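Local coordinates for 5-formaminoimidazole-4-carboxamide-1-(beta)-D-ribofuranosyl 5'-monophosphate synthetase (Methanocaldococcus jannaschii, PDB 2R7L), which catalyses the ATP- and formate-dependent, folate-independent formylation of AICAR to FAICAR in de novo purine biosynthesis, at residues Gly224-Leu236 with Ile249-Ile263. Numbering follows the deposited sequence.
Sequences GMDKRYESNIDGL and INPSYVITGNIPVVI. With AMZ (aminoimidazole 4-carboxamide ribonucleotide), chain F; ATP (adenosine-5'-triphosphate), chain E.
Ile-233 lies over one face of the Tyr-253 ring, its CB 4.2 Å from the ring centroid, while Glu-230 sits at the ring edge. Likewise, Ile-259 CD1 packs over a face of the Tyr-229 ring, whose hydroxyl bonds to Asn-206 of a second subunit. The Arg-228 guanidinium has the AICAR amide nitrogen N2 over one face and a γ-phosphate oxygen of ATP at its edge, held by two weak bonds; Asp-226, itself hydrogen-bonded to His-210, and Asp-316 are its salt-bridge partners. Asn-258, its amide plane turned 79° from the guanidinium, reads the AICAR carboxamide twice: ND2 gives to O5 at 2.8 Å and OD1 accepts from N2 at 3.0 Å. Bent at chi2 (-58°), the Arg-228 chain lays its CD 3.5 Å from Ile-255 CD1. Arg-228, Glu-230, Ile-255 and Asn-258 share one face of two neighbouring antiparallel strands of the ATP-grasp sheet, which continues into neighbouring subunits; Glu-230 OE1 accepts from ATP O2' at 3.1 Å. A classic beta bulge sets Thr-256 and Gly-257 against Tyr-229, whose carbonyl O is gripped by Thr-256 N in the carbonyl plane and by Thr-256 OG1, 2.8 Å away and well above it. Following a cis peptide bond, Asn-232 trades bonds with Ser-252: N gives to OG, which also bonds Glu-302 of the second subunit, and OD1 accepts from Ser-252 N at 2.9 Å. Its ND2 reaches Asn-250 O at 3.1 Å, near the amide plane.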
loop_
_atom_site.group_PDB
_atom_site.type_symbol
_atom_site.label_atom_id
_atom_site.label_comp_id
_atom_site.label_asym_id
_atom_site.label_seq_id
_atom_site.Cartn_x
_atom_site.Cartn_y
_atom_site.Cartn_z
ATOM N N GLY A 224 15.271 -13.721 7.438
ATOM C CA GLY A 224 14.243 -14.573 8.025
ATOM C C GLY A 224 14.741 -15.916 8.522
ATOM O O GLY A 224 15.946 -16.201 8.485
ATOM N N MET A 225 13.804 -16.747 8.984
ATOM C CA MET A 225 14.144 -18.032 9.595
ATOM C C MET A 225 12.994 -19.000 9.425
ATOM O O MET A 225 11.822 -18.599 9.466
ATOM C CB MET A 225 14.384 -17.872 11.105
ATOM C CG MET A 225 15.432 -16.855 11.503
ATOM S SD MET A 225 15.582 -16.827 13.305
ATOM C CE MET A 225 16.826 -15.556 13.530
ATOM N N ASP A 226 13.331 -20.276 9.272
ATOM C CA ASP A 226 12.340 -21.349 9.263
ATOM C C ASP A 226 12.845 -22.529 10.087
ATOM O O ASP A 226 14.036 -22.629 10.402
ATOM C CB ASP A 226 12.052 -21.822 7.830
ATOM C CG ASP A 226 13.230 -22.582 7.212
ATOM O OD1 ASP A 226 14.239 -21.926 6.879
ATOM O OD2 ASP A 226 13.143 -23.828 7.043
ATOM N N LYS A 227 11.928 -23.417 10.446
ATOM C CA LYS A 227 12.312 -24.719 10.965
ATOM C C LYS A 227 11.848 -25.766 9.965
ATOM O O LYS A 227 10.798 -25.611 9.338
ATOM C CB LYS A 227 11.750 -24.958 12.369
ATOM C CG LYS A 227 10.268 -25.229 12.442
ATOM C CD LYS A 227 9.902 -25.817 13.792
ATOM C CE LYS A 227 8.508 -26.394 13.768
ATOM N NZ LYS A 227 8.255 -27.303 14.908
ATOM N N ARG A 228 12.647 -26.814 9.796
ATOM C CA ARG A 228 12.365 -27.834 8.797
ATOM C C ARG A 228 11.158 -28.663 9.186
ATOM O O ARG A 228 10.873 -28.842 10.372
ATOM C CB ARG A 228 13.562 -28.769 8.624
ATOM C CG ARG A 228 14.860 -28.083 8.272
ATOM C CD ARG A 228 14.715 -27.290 6.992
ATOM N NE ARG A 228 15.967 -27.237 6.250
ATOM C CZ ARG A 228 16.345 -26.216 5.490
ATOM N NH1 ARG A 228 15.571 -25.146 5.373
ATOM N NH2 ARG A 228 17.506 -26.265 4.850
ATOM N N TYR A 229 10.466 -29.173 8.171
ATOM C CA TYR A 229 9.333 -30.071 8.344
ATOM C C TYR A 229 9.707 -31.294 7.524
ATOM O O TYR A 229 9.625 -31.281 6.290
ATOM C CB TYR A 229 8.058 -29.416 7.812
ATOM C CG TYR A 229 6.770 -29.979 8.346
ATOM C CD1 TYR A 229 6.682 -30.439 9.647
ATOM C CD2 TYR A 229 5.626 -30.010 7.563
ATOM C CE1 TYR A 229 5.514 -30.937 10.146
ATOM C CE2 TYR A 229 4.435 -30.504 8.064
ATOM C CZ TYR A 229 4.395 -30.968 9.357
ATOM O OH TYR A 229 3.235 -31.474 9.884
ATOM N N GLU A 230 10.142 -32.343 8.219
ATOM C CA GLU A 230 10.774 -33.498 7.587
ATOM C C GLU A 230 9.970 -34.793 7.773
ATOM O O GLU A 230 9.332 -34.994 8.799
ATOM C CB GLU A 230 12.209 -33.641 8.110
ATOM C CG GLU A 230 13.119 -32.509 7.639
ATOM C CD GLU A 230 14.368 -32.332 8.475
ATOM O OE1 GLU A 230 14.384 -32.775 9.647
ATOM O OE2 GLU A 230 15.335 -31.731 7.955
ATOM N N SER A 231 9.981 -35.642 6.749
ATOM C CA SER A 231 9.281 -36.925 6.777
ATOM C C SER A 231 10.317 -38.060 6.657
ATOM O O SER A 231 11.203 -37.985 5.819
ATOM C CB SER A 231 8.288 -36.994 5.618
ATOM O OG SER A 231 7.398 -38.092 5.753
ATOM N N ASN A 232 10.184 -39.125 7.449
ATOM C CA ASN A 232 8.994 -39.377 8.259
ATOM C C ASN A 232 9.120 -38.870 9.687
ATOM O O ASN A 232 8.164 -38.917 10.460
ATOM C CB ASN A 232 8.663 -40.877 8.257
ATOM C CG ASN A 232 9.660 -41.710 9.060
ATOM O OD1 ASN A 232 10.497 -41.178 9.792
ATOM N ND2 ASN A 232 9.567 -43.030 8.927
ATOM N N ILE A 233 10.289 -38.348 10.029
ATOM C CA ILE A 233 10.588 -38.069 11.426
ATOM C C ILE A 233 9.487 -37.260 12.105
ATOM O O ILE A 233 9.017 -37.636 13.175
ATOM C CB ILE A 233 11.960 -37.385 11.595
ATOM C CG1 ILE A 233 12.292 -37.215 13.087
ATOM C CG2 ILE A 233 12.000 -36.058 10.858
ATOM C CD1 ILE A 233 12.384 -38.536 13.846
ATOM N N ASP A 234 9.060 -36.158 11.487
ATOM C CA ASP A 234 8.049 -35.305 12.128
ATOM C C ASP A 234 6.679 -35.992 12.208
ATOM O O ASP A 234 5.841 -35.633 13.039
ATOM C CB ASP A 234 7.982 -33.930 11.457
ATOM C CG ASP A 234 9.201 -33.086 11.771
ATOM O OD1 ASP A 234 9.580 -33.027 12.965
ATOM O OD2 ASP A 234 9.792 -32.500 10.835
ATOM N N GLY A 235 6.465 -36.997 11.366
ATOM C CA GLY A 235 5.292 -37.881 11.524
ATOM C C GLY A 235 5.495 -38.951 12.594
ATOM O O GLY A 235 4.581 -39.252 13.372
ATOM N N LEU A 236 6.705 -39.514 12.637
ATOM C CA LEU A 236 7.063 -40.567 13.592
ATOM C C LEU A 236 6.892 -40.124 15.043
ATOM O O LEU A 236 6.233 -40.793 15.839
ATOM C CB LEU A 236 8.515 -41.015 13.363
ATOM C CG LEU A 236 9.056 -42.140 14.255
ATOM C CD1 LEU A 236 8.091 -43.309 14.254
ATOM C CD2 LEU A 236 10.430 -42.594 13.783
ATOM N N ILE A 249 9.820 -49.288 12.852
ATOM C CA ILE A 249 9.924 -48.154 11.950
ATOM C C ILE A 249 11.200 -47.370 12.221
ATOM O O ILE A 249 11.529 -47.077 13.369
ATOM C CB ILE A 249 8.680 -47.237 12.083
ATOM C CG1 ILE A 249 8.700 -46.110 11.044
ATOM C CG2 ILE A 249 8.565 -46.689 13.503
ATOM C CD1 ILE A 249 7.393 -45.329 10.978
ATOM N N ASN A 250 11.930 -47.050 11.158
ATOM C CA ASN A 250 13.124 -46.229 11.282
ATOM C C ASN A 250 12.823 -44.798 10.858
ATOM O O ASN A 250 12.044 -44.576 9.927
ATOM C CB ASN A 250 14.251 -46.793 10.418
ATOM C CG ASN A 250 14.614 -48.216 10.791
ATOM O OD1 ASN A 250 14.481 -49.133 9.978
ATOM N ND2 ASN A 250 15.063 -48.409 12.027
ATOM N N PRO A 251 13.434 -43.823 11.547
ATOM C CA PRO A 251 13.270 -42.429 11.150
ATOM C C PRO A 251 13.959 -42.120 9.828
ATOM O O PRO A 251 15.006 -42.691 9.511
ATOM C CB PRO A 251 13.953 -41.654 12.283
ATOM C CG PRO A 251 14.945 -42.617 12.857
ATOM C CD PRO A 251 14.287 -43.965 12.741
ATOM N N SER A 252 13.351 -41.231 9.057
ATOM C CA SER A 252 14.014 -40.628 7.917
ATOM C C SER A 252 13.844 -39.119 8.017
ATOM O O SER A 252 12.969 -38.633 8.735
ATOM C CB SER A 252 13.440 -41.159 6.608
ATOM O OG SER A 252 12.030 -41.196 6.667
ATOM N N TYR A 253 14.688 -38.384 7.304
ATOM C CA TYR A 253 14.751 -36.933 7.445
ATOM C C TYR A 253 14.656 -36.237 6.087
ATOM O O TYR A 253 15.436 -35.342 5.777
ATOM C CB TYR A 253 16.036 -36.547 8.186
ATOM C CG TYR A 253 16.085 -37.090 9.600
ATOM C CD1 TYR A 253 15.826 -36.264 10.689
ATOM C CD2 TYR A 253 16.369 -38.434 9.847
ATOM C CE1 TYR A 253 15.859 -36.752 11.981
ATOM C CE2 TYR A 253 16.398 -38.935 11.146
ATOM C CZ TYR A 253 16.145 -38.088 12.204
ATOM O OH TYR A 253 16.170 -38.568 13.492
ATOM N N VAL A 254 13.689 -36.664 5.282
ATOM C CA VAL A 254 13.473 -36.091 3.962
ATOM C C VAL A 254 12.757 -34.739 4.062
ATOM O O VAL A 254 11.636 -34.666 4.577
ATOM C CB VAL A 254 12.610 -37.031 3.104
ATOM C CG1 VAL A 254 12.425 -36.455 1.703
ATOM C CG2 VAL A 254 13.233 -38.420 3.041
ATOM N N ILE A 255 13.393 -33.673 3.569
ATOM C CA ILE A 255 12.775 -32.343 3.617
ATOM C C ILE A 255 11.470 -32.315 2.836
ATOM O O ILE A 255 11.437 -32.658 1.649
ATOM C CB ILE A 255 13.715 -31.206 3.116
ATOM C CG1 ILE A 255 13.136 -29.841 3.489
ATOM C CG2 ILE A 255 13.938 -31.286 1.605
ATOM C CD1 ILE A 255 13.000 -29.629 4.989
ATOM N N THR A 256 10.389 -31.923 3.507
ATOM C CA THR A 256 9.097 -31.834 2.836
ATOM C C THR A 256 8.473 -30.435 2.875
ATOM O O THR A 256 7.522 -30.158 2.146
ATOM C CB THR A 256 8.076 -32.853 3.387
ATOM O OG1 THR A 256 7.678 -32.487 4.715
ATOM C CG2 THR A 256 8.668 -34.247 3.389
ATOM N N GLY A 257 8.999 -29.556 3.718
ATOM C CA GLY A 257 8.392 -28.246 3.892
ATOM C C GLY A 257 9.008 -27.465 5.024
ATOM O O GLY A 257 9.960 -27.925 5.658
ATOM N N ASN A 258 8.464 -26.277 5.278
ATOM C CA ASN A 258 9.041 -25.366 6.249
ATOM C C ASN A 258 7.967 -24.645 7.050
ATOM O O ASN A 258 6.868 -24.403 6.571
ATOM C CB ASN A 258 9.960 -24.340 5.564
ATOM C CG ASN A 258 10.902 -24.976 4.547
ATOM O OD1 ASN A 258 12.092 -25.162 4.814
ATOM N ND2 ASN A 258 10.372 -25.308 3.378
ATOM N N ILE A 259 8.316 -24.299 8.279
ATOM C CA ILE A 259 7.413 -23.640 9.196
ATOM C C ILE A 259 8.133 -22.369 9.638
ATOM O O ILE A 259 9.336 -22.403 9.873
ATOM C CB ILE A 259 7.139 -24.573 10.384
ATOM C CG1 ILE A 259 6.416 -25.844 9.897
ATOM C CG2 ILE A 259 6.356 -23.884 11.483
ATOM C CD1 ILE A 259 6.356 -26.955 10.935
ATOM N N PRO A 260 7.418 -21.235 9.690
ATOM C CA PRO A 260 8.022 -19.986 10.158
ATOM C C PRO A 260 8.312 -20.012 11.651
ATOM O O PRO A 260 7.578 -20.629 12.414
ATOM C CB PRO A 260 6.958 -18.929 9.847
ATOM C CG PRO A 260 5.671 -19.684 9.711
ATOM C CD PRO A 260 6.016 -21.064 9.259
ATOM N N VAL A 261 9.380 -19.330 12.053
ATOM C CA VAL A 261 9.762 -19.236 13.447
ATOM C C VAL A 261 10.536 -17.937 13.622
ATOM O O VAL A 261 11.113 -17.423 12.668
ATOM C CB VAL A 261 10.653 -20.450 13.866
ATOM C CG1 VAL A 261 12.026 -20.388 13.179
ATOM C CG2 VAL A 261 10.814 -20.505 15.377
ATOM N N VAL A 262 10.514 -17.387 14.830
ATOM C CA VAL A 262 11.353 -16.256 15.166
ATOM C C VAL A 262 12.159 -16.667 16.377
ATOM O O VAL A 262 11.738 -17.524 17.139
ATOM C CB VAL A 262 10.536 -14.959 15.499
ATOM C CG1 VAL A 262 9.809 -14.426 14.263
ATOM C CG2 VAL A 262 9.565 -15.200 16.644
ATOM N N ILE A 263 13.319 -16.057 16.554
ATOM C CA ILE A 263 14.185 -16.402 17.663
ATOM C C ILE A 263 13.985 -15.421 18.814
ATOM O O ILE A 263 13.486 -14.311 18.617
ATOM C CB ILE A 263 15.664 -16.401 17.228
ATOM C CG1 ILE A 263 16.500 -17.335 18.116
ATOM C CG2 ILE A 263 16.225 -14.979 17.241
ATOM C CD1 ILE A 263 17.894 -17.622 17.557
HETATM O O5 AMZ F . 12.153 -26.491 1.557
HETATM C C6 AMZ F . 13.338 -26.744 1.786
HETATM N N2 AMZ F . 13.951 -26.490 2.939
HETATM C C3A AMZ F . 14.208 -27.401 0.727
HETATM C C7A AMZ F . 15.508 -27.850 0.878
HETATM N N3 AMZ F . 16.267 -27.791 1.974
HETATM N N1 AMZ F . 13.822 -27.662 -0.516
HETATM C C5 AMZ F . 14.857 -28.251 -1.132
HETATM N N AMZ F . 15.882 -28.365 -0.280
HETATM C C1 AMZ F . 17.211 -28.950 -0.583
HETATM C C2 AMZ F . 17.260 -30.461 -0.353
HETATM C C3 AMZ F . 17.127 -31.038 -1.750
HETATM O O2 AMZ F . 17.925 -32.216 -1.851
HETATM O O1 AMZ F . 18.549 -30.776 0.186
HETATM O O AMZ F . 17.388 -28.723 -1.991
HETATM C C AMZ F . 17.756 -29.954 -2.620
HETATM C C4 AMZ F . 17.147 -29.925 -4.036
HETATM O O3 AMZ F . 15.736 -29.751 -3.960
HETATM P P AMZ F . 14.790 -30.606 -4.895
HETATM O OP1 AMZ F . 14.924 -30.318 -6.347
HETATM O O4 AMZ F . 15.104 -32.156 -4.603
HETATM O OP2 AMZ F . 13.269 -30.354 -4.394
HETATM P PG ATP E . 18.302 -30.516 3.680
HETATM O O1G ATP E . 18.762 -29.833 2.411
HETATM O O2G ATP E . 18.156 -29.589 4.870
HETATM O O3G ATP E . 17.128 -31.444 3.474
HETATM P PB ATP E . 20.942 -30.992 4.647
HETATM O O1B ATP E . 21.007 -29.488 4.541
HETATM O O2B ATP E . 22.046 -31.808 4.013
HETATM O O3B ATP E . 19.528 -31.513 4.054
HETATM P PA ATP E . 21.284 -32.731 6.915
HETATM O O1A ATP E . 22.648 -32.567 7.533
HETATM O O2A ATP E . 20.965 -33.862 5.976
HETATM O O3A ATP E . 20.870 -31.320 6.228
HETATM O "O5'" ATP E . 20.237 -32.798 8.124
HETATM C "C5'" ATP E . 18.938 -33.319 7.896
HETATM C "C4'" ATP E . 18.172 -33.245 9.206
HETATM O "O4'" ATP E . 18.748 -34.130 10.172
HETATM C "C3'" ATP E . 18.227 -31.866 9.840
HETATM O "O3'" ATP E . 17.200 -31.004 9.341
HETATM C "C2'" ATP E . 18.058 -32.171 11.315
HETATM O "O2'" ATP E . 16.674 -32.273 11.646
HETATM C "C1'" ATP E . 18.700 -33.544 11.477
HETATM N N9 ATP E . 20.085 -33.340 11.940
HETATM C C8 ATP E . 21.144 -33.129 11.133
HETATM N N7 ATP E . 22.277 -32.963 11.856
HETATM C C5 ATP E . 21.950 -33.086 13.157
HETATM C C6 ATP E . 22.678 -33.034 14.444
HETATM N N6 ATP E . 24.014 -32.808 14.489
HETATM N N1 ATP E . 21.956 -33.201 15.569
HETATM C C2 ATP E . 20.623 -33.420 15.538
HETATM N N3 ATP E . 19.904 -33.489 14.406
HETATM C C4 ATP E . 20.499 -33.320 13.206
#